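Local coordinates for protein phenol hydroxylase component phL (PDB 3U52) that probably serves as a subunit of a multicomponent phenol hydroxylase, a bacterial monooxygenase of the methane, phenol and alkene hydroxylase family, at residues T30-A35 with A146-Q151; T43-R48 with E54-D59; P49-E54 with P60-I65; N137-G142 with F212-V217; A266-V271 with E280-W285. All blocks are in the same frame, centred on the assembly; numbering follows the deposited sequence.

Contact 1: residues T30-A35 with A146-Q151; sequences TRYQEA and ATTVSQ
Tyr-32 reaches across to Thr-148 and Gln-151 where the first turns of helix 31-36 and helix 147-175 meet in a steep helix-helix crossing, the short axes 11.4 Å apart and their directions at 100°. The tight part is the phenol end. With CG anti to the backbone N (chi1 179°), the ring projects toward helix 147-175 and brings Tyr-32 OH to 3.8 Å from Thr-148 CG2, the two side chains running roughly perpendicular. The amide end of Gln-151 nears CE1 of the ring, the two planes tilted by a mere 8°. Around Ala-35 the fit is looser: Ala-35 O comes to 4.0 Å from Thr-147 CG2. Thr-147 spends its hydroxyl on Glu-40 and on a polar side chain of another protein chain. Farther from the contact, on the more exposed side, Thr-30 and Gln-33 close a capping box at the start of helix 31-36: Gln-33 N gives its proton to Thr-30 OG1 at 2.9 Å. No direct hydrogen bond joins the segments, and the polar link is indirect. Tyr-32 OH, also hydrogen-bonded to Asp-75 N, lies 2.6 Å from a water in the plane of its ring, and that water can donate to Thr-148 O, 2.7 Å away.

Contact 2: residues T43-R48 with E54-D59; sequences TNFHYR and EHTLND
Leu-57 O is met from two directions: the hydroxyl of Thr-56 donates to it, OG1 to O 2.8 Å, from 35° above the carbonyl plane, and one face of the Phe-45 ring covers it near the rim, with CE1 3.4 Å from that oxygen. Thr-43 O lies over the centre of the opposite face. CB of Leu-57 touches CD2 of Phe-45 at 4.1 Å. At the ring's far end Asn-58 CB comes to 3.4 Å from Phe-45 CZ, its amide plane turned 73° from the ring and its ND2 bonded to Ala-41 O. A serine in place of Phe-45 would probably leave Leu-57 O without the ring face it lies over and Asn-58 CB without its neighbour CZ, opening a gap between the two loop limbs. Further along, Arg-48, bent at chi2 and chi3, puts NE 2.8 Å from a water that lies in the guanidinium plane and donates to His-55 O. Both limbs are irregular chain, part of the long excursion between helix 31-36 and helix 81-105, and the limb formed by residues 43-48 is bordered by two other protein chains of the assembly.

Contact 3: residues P49-E54 with P60-I65; sequences PQWDSE and PTRTAI
Asp-52 and Arg-62 form a salt bridge, and all of it falls on one carboxylate oxygen. Arg-62 NH1 donates to Asp-52 OD2 at 3.0 Å with an N-H...O angle of 147°, coming from above the carboxylate plane, and NE adds a weak bond to the same oxygen. A water doubles the link, giving a proton to Asp-52 OD2 and accepting from Arg-62 NE, 2.8 Å from each of these atoms. Carboxylate and guanidinium planes stand 62° apart, so the two groups do not pair in the flat, two-pronged way. The other oxygen works locally: OD1 takes the backbone N of Glu-54 at 3.0 Å in an Asx turn. Arg-62 gets there by running extended from CG to NE (chi2 -166°) off the short 3-10 turn 60-62, and its NH2 is bonded to Thr-56 O. Outside the polar centre, NH1 lies 3.5 Å from Trp-51 CZ3, and Pro-49 packs its CB over the centre of the indole. Trp-51 NE1 turns to the backbone of another protein chain. An asparagine in place of Asp-52 would probably leave the arginine without its counter-charge and weaken its hold on the loop. Two opposite charges between a partly exposed loop and a short 3-10 turn, tied both directly and through water, imply a link that probably relies on charge and water more than on the small apolar contact.

Contact 4: residues N137-G142 with F212-V217; sequences NAKIAG and FELTLV
Ile-140 faces Thr-215 where helix 126-143 and helix 211-240 pack in a roughly antiparallel pair, the segment axes 9.7 Å apart and crossing at -143°. Such pairs build the helical bundle of this largely helical subunit, consistent with the ferritin-like fold of the family. The CA atoms of Ile-140 and Thr-215 are 7.2 Å apart, and the CD1 methyl of Ile-140 reaches into the space between. Ile-140 has CG1 anti to its carbonyl carbon (chi1 -59°), which carries CD1 across to Thr-215 CB at 3.7 Å. The same methyl also touches Leu-214 CG at 4.2 Å, so it rests where two successive residues of the facing helix come together. Thr-215 keeps its hydroxyl for other work, hydrogen-bonding His-153 and Asn-219, and its CG2 sits over the ring centre of Phe-212 one turn earlier. At the flank, Lys-139 lends its aliphatic chain rather than its charge: NZ goes to Asp-143 in a salt bridge on the same helix, while the methylenes lie against Leu-214. The chain bends at chi2 (-102°), away from the usual staggered values, and this turn brings CD and CE across the leucine's CD2. The fit is tighter than normal carbon contact there, with Lys-139 CD only 3.4 Å from Leu-214 CD2.

Contact 5: residues A266-V271 with E280-W285; sequences AMMKAV and ELLQKW
Met-268 and Val-271, one helical turn apart on helix 251-274, share a single methyl, CD1 of Leu-282 on helix 276-302. The two helices follow each other with almost no linker, so this is the apolar inner side of two consecutive helices joined by a tight turn, and no hydrogen bond crosses it. Leu-282 holds a straight form: CG is anti to the carbonyl carbon and CD1 is anti to CA (chi2 179°), so this methyl leads towards the other helix. Met-268 does the reverse and curls. Its bends at chi2 and chi3 (-56° and -74°) fold the thioether round, and the terminal methyl CE ends up 3.9 Å from Leu-282 CD1, the two side chains running antiparallel alongside one another. Val-271 needs no such bending. Its CB already points at the facing helix and CG1 approaches Leu-282 CD1 to 4.4 Å, a looser touch than that of the methionine. All three residues are buried, and the match depends on methyl groups alone. Beyond the segments Phe-212, on helix 211-240, reaches both Val-271 and Leu-282, while Ile-65, from the loop before helix 81-105, packs on Val-271 and Phe-324 near the C terminus packs on Met-268. The helix pair thus lies against helix 211-240 inside the subunit, with no other protein chain touching either segment.

Overall arrangement
From the N terminus, residues 30-35 pair with 146-151 in contact 1, closing a loop of 110 residues. Contacts 2 and 3, each closing a five-residue loop, are nested inside it: their segments alternate along the stretch 43-65, they share Glu-54, and Thr-56 and Arg-62 join them directly. Contact 4 crosses contact 1, since 137-142 precedes 146-151 and pairs onward with 212-217, closing 69 residues; Ser-150 and Ala-141 touch where helices 126-143 and 147-175 meet. Contact 5 comes last and in series, closing the tight turn between helices 251-274 and 276-302. Ile-65, from contact 3, reaches both Phe-212 and Val-271, tying the long loop to the helical core that contacts 4 and 5 build.

Contact 1: residues T30-A35 with A146-Q151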
# COMPACT_ATOMS: atom_id res chain seq x y z
N THR D 30 -0.73 18.23 8.43
CA THR D 30 -0.52 16.82 8.78
C THR D 30 -1.79 16.02 8.54
O THR D 30 -2.89 16.59 8.41
CB THR D 30 -0.08 16.67 10.21
OG1 THR D 30 -1.13 17.10 11.06
CG2 THR D 30 1.16 17.55 10.50
N ARG D 31 -1.66 14.70 8.47
CA ARG D 31 -2.82 13.81 8.43
C ARG D 31 -3.71 14.06 9.66
O ARG D 31 -4.94 14.14 9.54
CB ARG D 31 -2.40 12.34 8.32
CG ARG D 31 -1.76 11.93 6.95
CD ARG D 31 -2.65 11.14 5.96
NE ARG D 31 -2.00 10.94 4.63
CZ ARG D 31 -2.49 11.37 3.44
NH1 ARG D 31 -3.62 12.04 3.36
NH2 ARG D 31 -1.82 11.14 2.31
N TYR D 32 -3.09 14.18 10.84
CA TYR D 32 -3.84 14.48 12.07
C TYR D 32 -4.63 15.76 11.94
O TYR D 32 -5.79 15.77 12.30
CB TYR D 32 -2.92 14.53 13.31
CG TYR D 32 -3.68 14.84 14.58
CD1 TYR D 32 -4.52 13.89 15.18
CD2 TYR D 32 -3.62 16.10 15.15
CE1 TYR D 32 -5.24 14.21 16.35
CE2 TYR D 32 -4.34 16.41 16.30
CZ TYR D 32 -5.13 15.46 16.90
OH TYR D 32 -5.84 15.81 18.03
N GLN D 33 -4.01 16.83 11.43
CA GLN D 33 -4.70 18.12 11.28
C GLN D 33 -5.90 18.02 10.35
O GLN D 33 -6.99 18.41 10.77
CB GLN D 33 -3.81 19.26 10.85
CG GLN D 33 -2.77 19.65 11.94
CD GLN D 33 -1.68 20.58 11.43
OE1 GLN D 33 -1.24 20.47 10.31
NE2 GLN D 33 -1.22 21.48 12.29
N GLU D 34 -5.73 17.49 9.13
CA GLU D 34 -6.85 17.37 8.18
C GLU D 34 -8.00 16.49 8.69
O GLU D 34 -9.16 16.65 8.26
CB GLU D 34 -6.36 16.92 6.78
CG GLU D 34 -5.44 17.98 6.20
CD GLU D 34 -5.09 17.84 4.71
OE1 GLU D 34 -5.08 16.72 4.17
OE2 GLU D 34 -4.77 18.89 4.08
N ALA D 35 -7.68 15.58 9.59
CA ALA D 35 -8.65 14.61 10.04
C ALA D 35 -9.42 15.06 11.24
O ALA D 35 -10.45 14.48 11.53
CB ALA D 35 -7.96 13.26 10.35
N ALA D 146 -15.98 19.28 19.78
CA ALA D 146 -14.77 19.31 18.95
C ALA D 146 -14.37 17.88 18.56
O ALA D 146 -14.38 16.97 19.39
CB ALA D 146 -13.66 19.96 19.73
N THR D 147 -14.05 17.69 17.29
CA THR D 147 -13.55 16.37 16.79
C THR D 147 -12.31 15.89 17.54
O THR D 147 -12.21 14.73 17.83
CB THR D 147 -13.32 16.36 15.26
OG1 THR D 147 -14.60 16.51 14.66
CG2 THR D 147 -12.71 15.02 14.79
N THR D 148 -11.42 16.81 17.91
CA THR D 148 -10.19 16.48 18.65
C THR D 148 -10.55 15.87 19.99
O THR D 148 -9.87 14.96 20.46
CB THR D 148 -9.26 17.71 18.91
OG1 THR D 148 -10.01 18.76 19.55
CG2 THR D 148 -8.65 18.27 17.63
N VAL D 149 -11.64 16.35 20.60
CA VAL D 149 -12.06 15.83 21.91
C VAL D 149 -12.89 14.56 21.76
O VAL D 149 -12.62 13.58 22.43
CB VAL D 149 -12.82 16.91 22.69
CG1 VAL D 149 -13.38 16.34 24.00
CG2 VAL D 149 -11.89 18.14 22.92
N SER D 150 -13.90 14.56 20.88
CA SER D 150 -14.73 13.35 20.76
C SER D 150 -13.94 12.11 20.23
O SER D 150 -14.17 10.97 20.66
CB SER D 150 -15.97 13.63 19.92
OG SER D 150 -15.54 14.04 18.60
N GLN D 151 -12.98 12.32 19.32
CA GLN D 151 -12.24 11.14 18.85
C GLN D 151 -11.40 10.54 19.97
O GLN D 151 -11.28 9.36 20.06
CB GLN D 151 -11.44 11.41 17.57
CG GLN D 151 -10.13 12.10 17.77
CD GLN D 151 -9.36 12.27 16.43
OE1 GLN D 151 -8.77 13.32 16.16
NE2 GLN D 151 -9.35 11.22 15.63
O HOH W 1 -7.79 14.25 18.83

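Contact 2: residues T43-R48 with E54-D59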
# COMPACT_ATOMS: atom_id res chain seq x y z
N THR D 43 -23.37 24.69 13.23
CA THR D 43 -24.46 25.67 13.33
C THR D 43 -25.63 25.37 12.39
O THR D 43 -25.55 24.42 11.57
CB THR D 43 -23.92 27.10 13.13
OG1 THR D 43 -24.97 28.03 13.43
CG2 THR D 43 -23.40 27.33 11.67
N ASN D 44 -26.68 26.19 12.48
CA ASN D 44 -27.85 26.06 11.62
C ASN D 44 -28.51 24.71 11.71
O ASN D 44 -28.99 24.18 10.68
CB ASN D 44 -27.49 26.38 10.15
CG ASN D 44 -27.08 27.81 9.96
OD1 ASN D 44 -27.35 28.67 10.82
ND2 ASN D 44 -26.39 28.08 8.87
N PHE D 45 -28.58 24.12 12.91
CA PHE D 45 -29.27 22.82 13.07
C PHE D 45 -30.78 22.94 12.84
O PHE D 45 -31.39 23.95 13.17
CB PHE D 45 -28.99 22.23 14.42
CG PHE D 45 -27.51 22.02 14.65
CD1 PHE D 45 -26.81 22.88 15.47
CD2 PHE D 45 -26.83 21.01 13.96
CE1 PHE D 45 -25.46 22.73 15.65
CE2 PHE D 45 -25.46 20.84 14.14
CZ PHE D 45 -24.79 21.71 14.97
N HIS D 46 -31.35 21.94 12.20
CA HIS D 46 -32.70 22.14 11.69
C HIS D 46 -33.82 21.87 12.67
O HIS D 46 -34.92 22.37 12.46
CB HIS D 46 -32.89 21.27 10.46
CG HIS D 46 -32.17 21.82 9.29
ND1 HIS D 46 -30.81 21.63 9.09
CD2 HIS D 46 -32.57 22.66 8.31
CE1 HIS D 46 -30.43 22.27 7.99
NE2 HIS D 46 -31.48 22.91 7.51
N TYR D 47 -33.55 21.01 13.65
CA TYR D 47 -34.55 20.54 14.61
C TYR D 47 -33.96 20.31 16.00
O TYR D 47 -32.84 19.76 16.15
CB TYR D 47 -35.22 19.23 14.21
CG TYR D 47 -35.41 19.03 12.73
CD1 TYR D 47 -34.50 18.27 11.99
CD2 TYR D 47 -36.48 19.65 12.05
CE1 TYR D 47 -34.65 18.09 10.67
CE2 TYR D 47 -36.61 19.52 10.72
CZ TYR D 47 -35.69 18.71 10.03
OH TYR D 47 -35.81 18.53 8.68
N ARG D 48 -34.75 20.67 17.03
CA ARG D 48 -34.33 20.45 18.42
C ARG D 48 -34.45 18.97 18.76
O ARG D 48 -35.38 18.34 18.36
CB ARG D 48 -35.20 21.27 19.38
CG ARG D 48 -34.95 22.78 19.28
CD ARG D 48 -33.73 23.22 20.03
NE ARG D 48 -33.96 23.15 21.46
CZ ARG D 48 -34.33 24.19 22.19
NH1 ARG D 48 -34.55 24.04 23.50
NH2 ARG D 48 -34.48 25.37 21.60
N GLU D 54 -33.01 21.24 26.65
CA GLU D 54 -32.15 22.32 27.06
C GLU D 54 -31.06 22.65 26.04
O GLU D 54 -30.54 23.75 26.04
CB GLU D 54 -31.45 21.97 28.38
CG GLU D 54 -32.37 21.59 29.53
CD GLU D 54 -33.17 22.77 30.07
OE1 GLU D 54 -32.57 23.63 30.77
OE2 GLU D 54 -34.41 22.83 29.81
N HIS D 55 -30.67 21.69 25.20
CA HIS D 55 -29.53 21.93 24.32
C HIS D 55 -29.87 21.54 22.90
O HIS D 55 -30.76 20.70 22.67
CB HIS D 55 -28.29 21.15 24.78
CG HIS D 55 -28.01 21.19 26.24
ND1 HIS D 55 -27.22 22.15 26.83
CD2 HIS D 55 -28.35 20.33 27.24
CE1 HIS D 55 -27.12 21.91 28.12
NE2 HIS D 55 -27.80 20.82 28.39
N THR D 56 -29.20 22.18 21.95
CA THR D 56 -29.34 21.83 20.55
C THR D 56 -28.50 20.56 20.26
O THR D 56 -27.86 20.02 21.13
CB THR D 56 -28.89 22.96 19.60
OG1 THR D 56 -27.47 23.19 19.75
CG2 THR D 56 -29.67 24.26 19.91
N LEU D 57 -28.54 20.08 19.03
CA LEU D 57 -27.59 19.08 18.58
C LEU D 57 -26.22 19.80 18.63
O LEU D 57 -26.17 21.02 18.49
CB LEU D 57 -27.96 18.73 17.14
CG LEU D 57 -28.71 17.47 16.70
CD1 LEU D 57 -29.38 16.63 17.79
CD2 LEU D 57 -29.58 17.73 15.45
N ASN D 58 -25.12 19.07 18.87
CA ASN D 58 -23.76 19.72 18.84
C ASN D 58 -23.66 21.04 19.66
O ASN D 58 -23.36 22.14 19.11
CB ASN D 58 -23.27 19.94 17.38
CG ASN D 58 -23.14 18.62 16.54
OD1 ASN D 58 -23.57 17.54 16.96
ND2 ASN D 58 -22.54 18.73 15.33
N ASP D 59 -23.93 20.95 20.96
CA ASP D 59 -24.08 22.14 21.81
C ASP D 59 -22.98 22.15 22.85
O ASP D 59 -22.94 21.25 23.67
CB ASP D 59 -25.45 22.12 22.49
CG ASP D 59 -25.79 23.44 23.21
OD1 ASP D 59 -24.87 24.15 23.71
OD2 ASP D 59 -27.01 23.78 23.30
O HOH W 2 -33.48 20.94 23.09

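Contact 3: residues P49-E54 with P60-I65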
# COMPACT_ATOMS: atom_id res chain seq x y z
N PRO D 49 -33.53 18.45 19.55
CA PRO D 49 -33.60 17.03 19.93
C PRO D 49 -34.92 16.67 20.64
O PRO D 49 -35.36 17.39 21.50
CB PRO D 49 -32.42 16.82 20.90
CG PRO D 49 -31.56 18.08 20.83
CD PRO D 49 -32.42 19.19 20.20
N GLN D 50 -35.53 15.54 20.28
CA GLN D 50 -36.72 15.01 21.02
C GLN D 50 -36.35 14.49 22.41
O GLN D 50 -37.21 14.21 23.25
CB GLN D 50 -37.41 13.94 20.16
CG GLN D 50 -37.96 14.56 18.88
CD GLN D 50 -38.32 13.59 17.78
OE1 GLN D 50 -39.08 12.64 17.96
NE2 GLN D 50 -37.79 13.86 16.60
N TRP D 51 -35.05 14.36 22.67
CA TRP D 51 -34.55 13.67 23.87
C TRP D 51 -33.83 14.62 24.86
O TRP D 51 -33.30 14.17 25.86
CB TRP D 51 -33.66 12.43 23.49
CG TRP D 51 -32.76 12.74 22.29
CD1 TRP D 51 -33.01 12.45 20.99
CD2 TRP D 51 -31.53 13.46 22.31
NE1 TRP D 51 -32.02 12.96 20.19
CE2 TRP D 51 -31.09 13.57 20.97
CE3 TRP D 51 -30.75 14.03 23.32
CZ2 TRP D 51 -29.89 14.22 20.61
CZ3 TRP D 51 -29.56 14.72 22.96
CH2 TRP D 51 -29.15 14.80 21.62
N ASP D 52 -33.84 15.92 24.60
CA ASP D 52 -33.18 16.93 25.46
C ASP D 52 -33.93 18.26 25.37
O ASP D 52 -34.01 18.83 24.29
CB ASP D 52 -31.75 17.18 24.95
CG ASP D 52 -30.88 17.97 25.92
OD1 ASP D 52 -31.39 18.71 26.79
OD2 ASP D 52 -29.64 17.85 25.79
N SER D 53 -34.43 18.80 26.49
CA SER D 53 -35.16 20.10 26.45
C SER D 53 -34.31 21.38 26.38
O SER D 53 -34.82 22.45 26.05
CB SER D 53 -36.18 20.21 27.61
OG SER D 53 -35.61 19.83 28.83
N GLU D 54 -33.01 21.24 26.65
CA GLU D 54 -32.15 22.32 27.06
C GLU D 54 -31.06 22.65 26.04
O GLU D 54 -30.54 23.75 26.04
CB GLU D 54 -31.45 21.97 28.38
CG GLU D 54 -32.37 21.59 29.53
CD GLU D 54 -33.17 22.77 30.07
OE1 GLU D 54 -32.57 23.63 30.77
OE2 GLU D 54 -34.41 22.83 29.81
N PRO D 60 -22.09 23.16 22.81
CA PRO D 60 -20.97 23.17 23.82
C PRO D 60 -21.40 23.42 25.28
O PRO D 60 -20.62 23.19 26.20
CB PRO D 60 -20.04 24.28 23.31
CG PRO D 60 -20.93 25.18 22.50
CD PRO D 60 -21.97 24.26 21.84
N THR D 61 -22.64 23.86 25.46
CA THR D 61 -23.22 24.06 26.77
C THR D 61 -23.66 22.78 27.47
O THR D 61 -24.15 22.87 28.59
CB THR D 61 -24.34 25.20 26.80
OG1 THR D 61 -25.51 24.80 26.05
CG2 THR D 61 -23.79 26.49 26.17
N ARG D 62 -23.46 21.61 26.86
CA ARG D 62 -23.69 20.31 27.56
C ARG D 62 -22.74 20.13 28.72
O ARG D 62 -22.97 19.28 29.59
CB ARG D 62 -23.62 19.07 26.65
CG ARG D 62 -24.83 18.92 25.79
CD ARG D 62 -25.02 17.52 25.09
NE ARG D 62 -26.40 17.51 24.65
CZ ARG D 62 -26.82 17.97 23.48
NH1 ARG D 62 -28.12 17.95 23.23
NH2 ARG D 62 -25.93 18.40 22.56
N THR D 63 -21.67 20.93 28.73
CA THR D 63 -20.80 21.05 29.89
C THR D 63 -20.80 22.48 30.44
O THR D 63 -20.98 23.42 29.69
CB THR D 63 -19.36 20.58 29.58
OG1 THR D 63 -18.59 20.60 30.78
CG2 THR D 63 -18.70 21.42 28.56
N ALA D 64 -20.62 22.60 31.74
CA ALA D 64 -20.50 23.92 32.40
C ALA D 64 -19.12 24.55 32.16
O ALA D 64 -18.96 25.78 32.26
CB ALA D 64 -20.82 23.82 33.90
N ILE D 65 -18.12 23.72 31.87
CA ILE D 65 -16.80 24.19 31.47
C ILE D 65 -16.92 25.07 30.24
O ILE D 65 -17.74 24.81 29.38
CB ILE D 65 -15.86 23.02 31.19
CG1 ILE D 65 -15.57 22.22 32.48
CG2 ILE D 65 -14.56 23.51 30.60
CD1 ILE D 65 -14.71 22.97 33.52
O HOH W 3 -27.88 15.80 26.34

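Contact 4: residues N137-G142 with F212-V217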
# COMPACT_ATOMS: atom_id res chain seq x y z
N ASN D 137 -17.37 6.84 28.18
CA ASN D 137 -16.65 7.43 27.05
C ASN D 137 -17.44 7.46 25.77
O ASN D 137 -17.24 8.38 24.99
CB ASN D 137 -15.28 6.72 26.88
CG ASN D 137 -14.29 7.13 27.98
OD1 ASN D 137 -13.85 6.32 28.84
ND2 ASN D 137 -13.95 8.40 27.96
N ALA D 138 -18.31 6.46 25.52
CA ALA D 138 -19.30 6.60 24.44
C ALA D 138 -20.20 7.80 24.63
O ALA D 138 -20.49 8.53 23.65
CB ALA D 138 -20.15 5.33 24.26
N LYS D 139 -20.71 7.98 25.84
CA LYS D 139 -21.46 9.23 26.18
C LYS D 139 -20.69 10.52 25.83
O LYS D 139 -21.22 11.40 25.15
CB LYS D 139 -21.97 9.18 27.63
CG LYS D 139 -23.00 10.27 28.08
CD LYS D 139 -22.27 11.32 28.90
CE LYS D 139 -23.14 12.17 29.89
NZ LYS D 139 -24.30 12.78 29.26
N ILE D 140 -19.44 10.63 26.27
CA ILE D 140 -18.66 11.85 25.99
C ILE D 140 -18.47 12.00 24.49
O ILE D 140 -18.65 13.09 23.95
CB ILE D 140 -17.30 11.86 26.79
CG1 ILE D 140 -17.56 11.79 28.28
CG2 ILE D 140 -16.40 13.05 26.47
CD1 ILE D 140 -16.47 11.03 29.04
N ALA D 141 -18.15 10.90 23.79
CA ALA D 141 -17.85 11.02 22.37
C ALA D 141 -19.10 11.58 21.61
O ALA D 141 -18.98 12.31 20.59
CB ALA D 141 -17.34 9.69 21.79
N GLY D 142 -20.28 11.27 22.13
CA GLY D 142 -21.52 11.74 21.55
C GLY D 142 -21.86 13.18 21.95
O GLY D 142 -22.63 13.83 21.24
N PHE D 212 -17.87 16.87 30.74
CA PHE D 212 -16.54 17.11 31.28
C PHE D 212 -16.38 16.63 32.72
O PHE D 212 -15.37 16.01 33.07
CB PHE D 212 -16.01 18.54 31.10
CG PHE D 212 -14.51 18.59 31.12
CD1 PHE D 212 -13.80 18.51 29.92
CD2 PHE D 212 -13.79 18.60 32.34
CE1 PHE D 212 -12.38 18.51 29.91
CE2 PHE D 212 -12.38 18.59 32.35
CZ PHE D 212 -11.67 18.57 31.13
N GLU D 213 -17.42 16.86 33.54
CA GLU D 213 -17.46 16.24 34.87
C GLU D 213 -17.21 14.74 34.71
O GLU D 213 -16.38 14.16 35.40
CB GLU D 213 -18.81 16.50 35.58
CG GLU D 213 -18.82 16.00 37.04
CD GLU D 213 -20.18 16.13 37.73
OE1 GLU D 213 -20.28 15.60 38.86
OE2 GLU D 213 -21.11 16.76 37.17
N LEU D 214 -17.93 14.11 33.77
CA LEU D 214 -17.77 12.69 33.51
C LEU D 214 -16.36 12.27 33.08
O LEU D 214 -15.83 11.29 33.61
CB LEU D 214 -18.80 12.19 32.48
CG LEU D 214 -19.00 10.68 32.39
CD1 LEU D 214 -19.22 9.98 33.71
CD2 LEU D 214 -20.12 10.40 31.42
N THR D 215 -15.75 12.99 32.13
CA THR D 215 -14.38 12.60 31.72
C THR D 215 -13.37 12.71 32.88
O THR D 215 -12.50 11.84 33.05
CB THR D 215 -13.90 13.32 30.42
OG1 THR D 215 -12.79 12.60 29.89
CG2 THR D 215 -13.41 14.72 30.67
N LEU D 216 -13.49 13.79 33.65
CA LEU D 216 -12.68 14.02 34.84
C LEU D 216 -12.80 12.87 35.83
O LEU D 216 -11.80 12.36 36.30
CB LEU D 216 -13.14 15.33 35.53
CG LEU D 216 -12.58 15.66 36.94
CD1 LEU D 216 -11.10 15.89 36.87
CD2 LEU D 216 -13.23 16.91 37.43
N VAL D 217 -14.02 12.47 36.16
CA VAL D 217 -14.24 11.44 37.18
C VAL D 217 -13.75 10.09 36.69
O VAL D 217 -13.01 9.38 37.41
CB VAL D 217 -15.74 11.32 37.53
CG1 VAL D 217 -15.97 10.18 38.52
CG2 VAL D 217 -16.24 12.66 38.10

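Contact 5: residues A266-V271 with E280-W285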
# COMPACT_ATOMS: atom_id res chain seq x y z
N ALA D 266 -2.71 16.43 28.80
CA ALA D 266 -2.82 17.57 27.87
C ALA D 266 -4.24 18.21 27.90
O ALA D 266 -4.37 19.45 27.84
CB ALA D 266 -2.45 17.19 26.47
N MET D 267 -5.30 17.39 27.99
CA MET D 267 -6.65 17.92 28.07
C MET D 267 -6.89 18.69 29.40
O MET D 267 -7.42 19.80 29.36
CB MET D 267 -7.67 16.80 27.95
CG MET D 267 -9.14 17.28 28.13
SD MET D 267 -10.26 15.86 27.87
CE MET D 267 -10.02 14.96 29.42
N MET D 268 -6.52 18.10 30.53
CA MET D 268 -6.55 18.82 31.81
C MET D 268 -5.74 20.13 31.81
O MET D 268 -6.24 21.13 32.28
CB MET D 268 -6.12 17.94 32.97
CG MET D 268 -7.17 16.91 33.41
SD MET D 268 -8.78 17.60 33.85
CE MET D 268 -8.36 18.31 35.46
N LYS D 269 -4.52 20.14 31.28
CA LYS D 269 -3.72 21.38 31.22
C LYS D 269 -4.41 22.52 30.48
O LYS D 269 -4.33 23.66 30.91
CB LYS D 269 -2.36 21.17 30.57
CG LYS D 269 -1.33 20.50 31.47
CD LYS D 269 0.10 20.74 30.92
CE LYS D 269 0.91 21.66 31.83
NZ LYS D 269 1.19 20.98 33.15
N ALA D 270 -5.07 22.20 29.36
CA ALA D 270 -5.70 23.22 28.53
C ALA D 270 -7.00 23.73 29.14
O ALA D 270 -7.28 24.92 29.07
CB ALA D 270 -5.93 22.69 27.10
N VAL D 271 -7.77 22.82 29.76
CA VAL D 271 -9.06 23.21 30.40
C VAL D 271 -8.84 24.00 31.72
O VAL D 271 -9.42 25.07 31.92
CB VAL D 271 -9.97 21.96 30.58
CG1 VAL D 271 -11.28 22.33 31.22
CG2 VAL D 271 -10.27 21.34 29.23
N GLU D 280 -11.94 26.66 39.31
CA GLU D 280 -12.94 26.61 40.41
C GLU D 280 -13.91 25.43 40.27
O GLU D 280 -14.13 24.68 41.22
CB GLU D 280 -13.78 27.91 40.48
CG GLU D 280 -13.09 29.18 41.09
CD GLU D 280 -13.79 30.51 40.65
OE1 GLU D 280 -15.04 30.54 40.50
OE2 GLU D 280 -13.07 31.52 40.43
N LEU D 281 -14.52 25.31 39.08
CA LEU D 281 -15.46 24.24 38.77
C LEU D 281 -14.80 22.86 38.90
O LEU D 281 -15.36 21.94 39.51
CB LEU D 281 -15.99 24.43 37.35
CG LEU D 281 -17.48 24.30 37.05
CD1 LEU D 281 -17.65 23.98 35.55
CD2 LEU D 281 -18.20 23.27 37.93
N LEU D 282 -13.60 22.71 38.35
CA LEU D 282 -12.88 21.45 38.43
C LEU D 282 -12.59 21.09 39.87
O LEU D 282 -12.74 19.93 40.27
CB LEU D 282 -11.57 21.52 37.61
CG LEU D 282 -11.63 21.65 36.07
CD1 LEU D 282 -10.24 21.71 35.48
CD2 LEU D 282 -12.37 20.49 35.46
N GLN D 283 -12.19 22.07 40.69
CA GLN D 283 -11.90 21.77 42.10
C GLN D 283 -13.16 21.24 42.84
O GLN D 283 -13.09 20.36 43.69
CB GLN D 283 -11.36 23.02 42.81
CG GLN D 283 -10.86 22.70 44.19
CD GLN D 283 -9.68 21.77 44.16
OE1 GLN D 283 -8.62 22.10 43.61
NE2 GLN D 283 -9.84 20.59 44.76
N LYS D 284 -14.30 21.82 42.52
CA LYS D 284 -15.56 21.43 43.14
C LYS D 284 -15.83 19.95 42.79
O LYS D 284 -16.15 19.14 43.69
CB LYS D 284 -16.65 22.36 42.63
CG LYS D 284 -18.09 21.99 42.96
CD LYS D 284 -19.04 22.86 42.12
CE LYS D 284 -20.29 22.08 41.70
NZ LYS D 284 -21.31 22.98 41.05
N TRP D 285 -15.64 19.58 41.52
CA TRP D 285 -15.88 18.19 41.10
C TRP D 285 -14.88 17.25 41.73
O TRP D 285 -15.29 16.21 42.22
CB TRP D 285 -15.93 18.01 39.57
CG TRP D 285 -17.07 18.67 38.91
CD1 TRP D 285 -18.32 18.91 39.43
CD2 TRP D 285 -17.09 19.18 37.58
NE1 TRP D 285 -19.12 19.54 38.48
CE2 TRP D 285 -18.38 19.72 37.34
CE3 TRP D 285 -16.12 19.24 36.55
CZ2 TRP D 285 -18.73 20.32 36.12
CZ3 TRP D 285 -16.48 19.82 35.33
CH2 TRP D 285 -17.77 20.37 35.14